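Local atomic coordinates of HAT1-interacting factor 1 (Saccharomyces cerevisiae, PDB entry 4NQ0), a protein that acts as a nuclear chaperone for histones H3 and H4 within the HAT-B acetyltransferase complex, taking part in chromatin assembly and telomere silencing. Residues F64-E75 with F194-Y203. Numbering follows the deposited sequence.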
loop_
_atom_site.group_PDB
_atom_site.type_symbol
_atom_site.label_atom_id
_atom_site.label_comp_id
_atom_site.label_asym_id
_atom_site.label_seq_id
_atom_site.Cartn_x
_atom_site.Cartn_y
_atom_site.Cartn_z
ATOM N N PHE A 64 4.381 9.533 8.354
ATOM C CA PHE A 64 3.344 9.627 7.334
ATOM C C PHE A 64 2.501 8.359 7.265
ATOM O O PHE A 64 1.266 8.422 7.200
ATOM C CB PHE A 64 3.988 9.965 5.982
ATOM C CG PHE A 64 4.516 11.374 5.906
ATOM C CD1 PHE A 64 3.724 12.397 5.400
ATOM C CD2 PHE A 64 5.795 11.684 6.359
ATOM C CE1 PHE A 64 4.201 13.707 5.333
ATOM C CE2 PHE A 64 6.270 12.986 6.301
ATOM C CZ PHE A 64 5.481 13.994 5.786
ATOM N N THR A 65 3.152 7.201 7.342
ATOM C CA THR A 65 2.423 5.926 7.212
ATOM C C THR A 65 1.538 5.620 8.420
ATOM O O THR A 65 0.383 5.201 8.262
ATOM C CB THR A 65 3.367 4.750 6.918
ATOM O OG1 THR A 65 4.238 4.528 8.034
ATOM C CG2 THR A 65 4.194 5.049 5.673
ATOM N N ILE A 66 2.055 5.865 9.619
ATOM C CA ILE A 66 1.245 5.753 10.836
ATOM C C ILE A 66 0.089 6.756 10.813
ATOM O O ILE A 66 -1.059 6.393 11.097
ATOM C CB ILE A 66 2.105 5.941 12.109
ATOM C CG1 ILE A 66 3.121 4.796 12.226
ATOM C CG2 ILE A 66 1.227 5.980 13.354
ATOM C CD1 ILE A 66 4.257 5.092 13.147
ATOM N N PHE A 67 0.386 8.006 10.446
ATOM C CA PHE A 67 -0.630 9.060 10.349
ATOM C C PHE A 67 -1.739 8.603 9.388
ATOM O O PHE A 67 -2.930 8.713 9.697
ATOM C CB PHE A 67 0.032 10.362 9.856
ATOM C CG PHE A 67 -0.764 11.649 10.089
ATOM C CD1 PHE A 67 -2.108 11.659 10.467
ATOM C CD2 PHE A 67 -0.142 12.870 9.861
ATOM C CE1 PHE A 67 -2.786 12.866 10.633
ATOM C CE2 PHE A 67 -0.813 14.074 10.028
ATOM C CZ PHE A 67 -2.133 14.071 10.417
ATOM N N ALA A 68 -1.346 8.073 8.233
ATOM C CA ALA A 68 -2.307 7.635 7.227
ATOM C C ALA A 68 -3.182 6.493 7.745
ATOM O O ALA A 68 -4.399 6.533 7.609
ATOM C CB ALA A 68 -1.592 7.216 5.959
ATOM N N GLN A 69 -2.564 5.478 8.334
ATOM C CA GLN A 69 -3.324 4.386 8.940
ATOM C C GLN A 69 -4.297 4.915 9.979
ATOM O O GLN A 69 -5.469 4.553 9.966
ATOM C CB GLN A 69 -2.405 3.379 9.609
ATOM C CG GLN A 69 -1.525 2.600 8.655
ATOM C CD GLN A 69 -1.525 1.113 8.954
ATOM O OE1 GLN A 69 -0.474 0.515 9.170
ATOM N NE2 GLN A 69 -2.713 0.511 8.970
ATOM N N ALA A 70 -3.807 5.792 10.858
ATOM C CA ALA A 70 -4.622 6.317 11.949
ATOM C C ALA A 70 -5.882 6.966 11.411
ATOM O O ALA A 70 -6.991 6.659 11.860
ATOM C CB ALA A 70 -3.831 7.314 12.783
ATOM N N VAL A 71 -5.707 7.848 10.431
ATOM C CA VAL A 71 -6.811 8.620 9.889
ATOM C C VAL A 71 -7.753 7.741 9.059
ATOM O O VAL A 71 -8.967 7.918 9.098
ATOM C CB VAL A 71 -6.290 9.820 9.069
ATOM C CG1 VAL A 71 -7.426 10.545 8.405
ATOM C CG2 VAL A 71 -5.511 10.774 9.975
ATOM N N TYR A 72 -7.200 6.785 8.325
ATOM C CA TYR A 72 -8.024 5.816 7.606
ATOM C C TYR A 72 -8.963 5.094 8.574
ATOM O O TYR A 72 -10.173 5.040 8.359
ATOM C CB TYR A 72 -7.141 4.803 6.860
ATOM C CG TYR A 72 -7.876 3.579 6.351
ATOM C CD1 TYR A 72 -8.983 3.706 5.520
ATOM C CD2 TYR A 72 -7.453 2.295 6.684
ATOM C CE1 TYR A 72 -9.654 2.586 5.043
ATOM C CE2 TYR A 72 -8.115 1.173 6.213
ATOM C CZ TYR A 72 -9.215 1.326 5.390
ATOM O OH TYR A 72 -9.882 0.215 4.921
ATOM N N ASN A 73 -8.396 4.556 9.647
ATOM C CA ASN A 73 -9.178 3.814 10.639
ATOM C C ASN A 73 -10.206 4.653 11.397
ATOM O O ASN A 73 -11.207 4.116 11.878
ATOM C CB ASN A 73 -8.252 3.090 11.610
ATOM C CG ASN A 73 -7.890 1.708 11.127
ATOM O OD1 ASN A 73 -8.751 0.832 11.058
ATOM N ND2 ASN A 73 -6.618 1.500 10.783
ATOM N N MET A 74 -9.950 5.957 11.502
ATOM C CA MET A 74 -10.912 6.898 12.067
ATOM C C MET A 74 -12.149 6.969 11.183
ATOM O O MET A 74 -13.275 7.037 11.683
ATOM C CB MET A 74 -10.304 8.306 12.205
ATOM C CG MET A 74 -9.406 8.514 13.423
ATOM S SD MET A 74 -8.446 10.055 13.339
ATOM C CE MET A 74 -9.754 11.283 13.263
ATOM N N GLU A 75 -11.940 6.969 9.869
ATOM C CA GLU A 75 -13.050 7.062 8.927
ATOM C C GLU A 75 -13.847 5.762 8.918
ATOM O O GLU A 75 -15.080 5.791 8.917
ATOM C CB GLU A 75 -12.544 7.398 7.522
ATOM C CG GLU A 75 -13.647 7.672 6.495
ATOM C CD GLU A 75 -14.578 8.817 6.888
ATOM O OE1 GLU A 75 -14.115 9.809 7.488
ATOM O OE2 GLU A 75 -15.784 8.723 6.582
ATOM N N PHE A 194 -0.167 20.348 8.949
ATOM C CA PHE A 194 -0.611 18.941 8.976
ATOM C C PHE A 194 -1.957 18.694 9.653
ATOM O O PHE A 194 -2.493 17.597 9.550
ATOM C CB PHE A 194 0.453 18.039 9.610
ATOM C CG PHE A 194 1.668 17.854 8.749
ATOM C CD1 PHE A 194 1.742 16.800 7.853
ATOM C CD2 PHE A 194 2.721 18.750 8.813
ATOM C CE1 PHE A 194 2.844 16.629 7.056
ATOM C CE2 PHE A 194 3.847 18.579 8.013
ATOM C CZ PHE A 194 3.902 17.516 7.134
ATOM N N HIS A 195 -2.498 19.706 10.333
ATOM C CA HIS A 195 -3.850 19.635 10.869
ATOM C C HIS A 195 -4.894 19.477 9.754
ATOM O O HIS A 195 -6.016 19.061 10.013
ATOM C CB HIS A 195 -4.172 20.882 11.715
ATOM C CG HIS A 195 -4.600 22.078 10.908
ATOM N ND1 HIS A 195 -3.723 23.065 10.502
ATOM C CD2 HIS A 195 -5.817 22.437 10.430
ATOM C CE1 HIS A 195 -4.383 23.982 9.810
ATOM N NE2 HIS A 195 -5.654 23.621 9.746
ATOM N N ILE A 196 -4.522 19.836 8.525
ATOM C CA ILE A 196 -5.406 19.716 7.355
ATOM C C ILE A 196 -5.907 18.284 7.140
ATOM O O ILE A 196 -7.000 18.086 6.611
ATOM C CB ILE A 196 -4.697 20.223 6.057
ATOM C CG1 ILE A 196 -5.708 20.417 4.919
ATOM C CG2 ILE A 196 -3.596 19.264 5.623
ATOM N N TYR A 197 -5.128 17.295 7.581
ATOM C CA TYR A 197 -5.468 15.881 7.369
ATOM C C TYR A 197 -6.518 15.330 8.340
ATOM O O TYR A 197 -6.927 14.169 8.223
ATOM C CB TYR A 197 -4.198 15.024 7.381
ATOM C CG TYR A 197 -3.223 15.404 6.279
ATOM C CD1 TYR A 197 -3.583 15.293 4.944
ATOM C CD2 TYR A 197 -1.954 15.873 6.570
ATOM C CE1 TYR A 197 -2.717 15.657 3.927
ATOM C CE2 TYR A 197 -1.070 16.230 5.561
ATOM C CZ TYR A 197 -1.452 16.112 4.244
ATOM O OH TYR A 197 -0.598 16.459 3.231
ATOM N N PHE A 198 -6.973 16.159 9.278
ATOM C CA PHE A 198 -8.153 15.826 10.086
ATOM C C PHE A 198 -9.437 16.402 9.475
ATOM O O PHE A 198 -10.532 16.116 9.951
ATOM C CB PHE A 198 -7.977 16.325 11.524
ATOM C CG PHE A 198 -6.887 15.613 12.279
ATOM C CD1 PHE A 198 -7.058 14.302 12.698
ATOM C CD2 PHE A 198 -5.688 16.243 12.564
ATOM C CE1 PHE A 198 -6.050 13.643 13.399
ATOM C CE2 PHE A 198 -4.680 15.582 13.257
ATOM C CZ PHE A 198 -4.860 14.294 13.675
ATOM N N GLU A 199 -9.296 17.186 8.409
ATOM C CA GLU A 199 -10.419 17.923 7.822
ATOM C C GLU A 199 -10.905 17.241 6.553
ATOM O O GLU A 199 -10.151 16.520 5.897
ATOM C CB GLU A 199 -10.011 19.356 7.447
ATOM C CG GLU A 199 -8.944 20.017 8.324
ATOM C CD GLU A 199 -9.508 20.829 9.466
ATOM O OE1 GLU A 199 -8.889 21.864 9.788
ATOM O OE2 GLU A 199 -10.553 20.442 10.038
ATOM N N ASN A 200 -12.160 17.507 6.198
ATOM C CA ASN A 200 -12.736 17.066 4.928
ATOM C C ASN A 200 -12.648 15.547 4.732
ATOM O O ASN A 200 -13.049 14.781 5.615
ATOM C CB ASN A 200 -12.075 17.820 3.769
ATOM C CG ASN A 200 -11.986 19.301 4.022
ATOM O OD1 ASN A 200 -13.001 19.991 4.147
ATOM N ND2 ASN A 200 -10.761 19.808 4.106
ATOM N N ASP A 201 -12.116 15.106 3.595
ATOM C CA ASP A 201 -12.163 13.700 3.217
ATOM C C ASP A 201 -10.941 12.976 3.770
ATOM O O ASP A 201 -9.831 13.161 3.281
ATOM C CB ASP A 201 -12.230 13.590 1.690
ATOM C CG ASP A 201 -12.407 12.171 1.215
ATOM O OD1 ASP A 201 -11.656 11.284 1.667
ATOM O OD2 ASP A 201 -13.296 11.939 0.370
ATOM N N LEU A 202 -11.163 12.145 4.784
ATOM C CA LEU A 202 -10.087 11.438 5.475
ATOM C C LEU A 202 -9.425 10.368 4.596
ATOM O O LEU A 202 -8.214 10.168 4.673
ATOM C CB LEU A 202 -10.601 10.820 6.780
ATOM C CG LEU A 202 -11.097 11.824 7.837
ATOM C CD1 LEU A 202 -11.685 11.116 9.037
ATOM C CD2 LEU A 202 -9.972 12.754 8.269
ATOM N N TYR A 203 -10.212 9.688 3.766
ATOM C CA TYR A 203 -9.648 8.749 2.788
ATOM C C TYR A 203 -8.648 9.472 1.888
ATOM O O TYR A 203 -7.514 9.021 1.721
ATOM C CB TYR A 203 -10.745 8.100 1.923
ATOM C CG TYR A 203 -11.676 7.151 2.656
ATOM C CD1 TYR A 203 -11.179 6.193 3.533
ATOM C CD2 TYR A 203 -13.054 7.196 2.453
ATOM C CE1 TYR A 203 -12.030 5.309 4.200
ATOM C CE2 TYR A 203 -13.912 6.320 3.117
ATOM C CZ TYR A 203 -13.390 5.378 3.982
ATOM O OH TYR A 203 -14.218 4.509 4.649
#
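Phe67, Tyr197 and Phe198 form an aromatic cluster where helix 61-77 meets the predicted first TPR repeat of this all-helical NASP-family protein. The contact joins the helix to the 3-10 segment 194-198 and the start of helix 202-218. Tyr197 turns its ring edge toward the face of Phe67 in an offset edge-to-face pair, planes 87° apart. Its hydroxyl hydrogen-bonds Asp208, Gln212 and Arg190. Phe198 lies oblique to Phe67, with CZ 3.9 Å from Phe67 CE1. CG of Phe67 stands anti to its backbone N (chi1 -162°), which carries the ring across to the 3-10 segment. There Phe67 CZ comes within 3.6 Å of Phe194 O, which lies near the ring plane. Toward the start of segment 64-75, CE1 of Phe64 meets CE1 of Phe194, the two ring planes oblique to each other.

Apolar contacts continue toward Glu75. Val71 CG1 packs tightly on Leu202 CD2 at 3.4 Å. Met74 CE reaches the edge of the Phe198 ring.

The Tyr203 ring meets Tyr72 at its edge and Glu75 over one face. Glu75 bends at chi2 (58°), and its CG makes a CH-pi contact 3.6 Å from the Tyr203 centroid. Replacing Tyr203 with an alanine would probably leave the Glu75 methylene chain without its aromatic platform and the Tyr72 edge without its neighbour. At that edge, Tyr72 CD1 lies 3.7 Å from Tyr203 CE1.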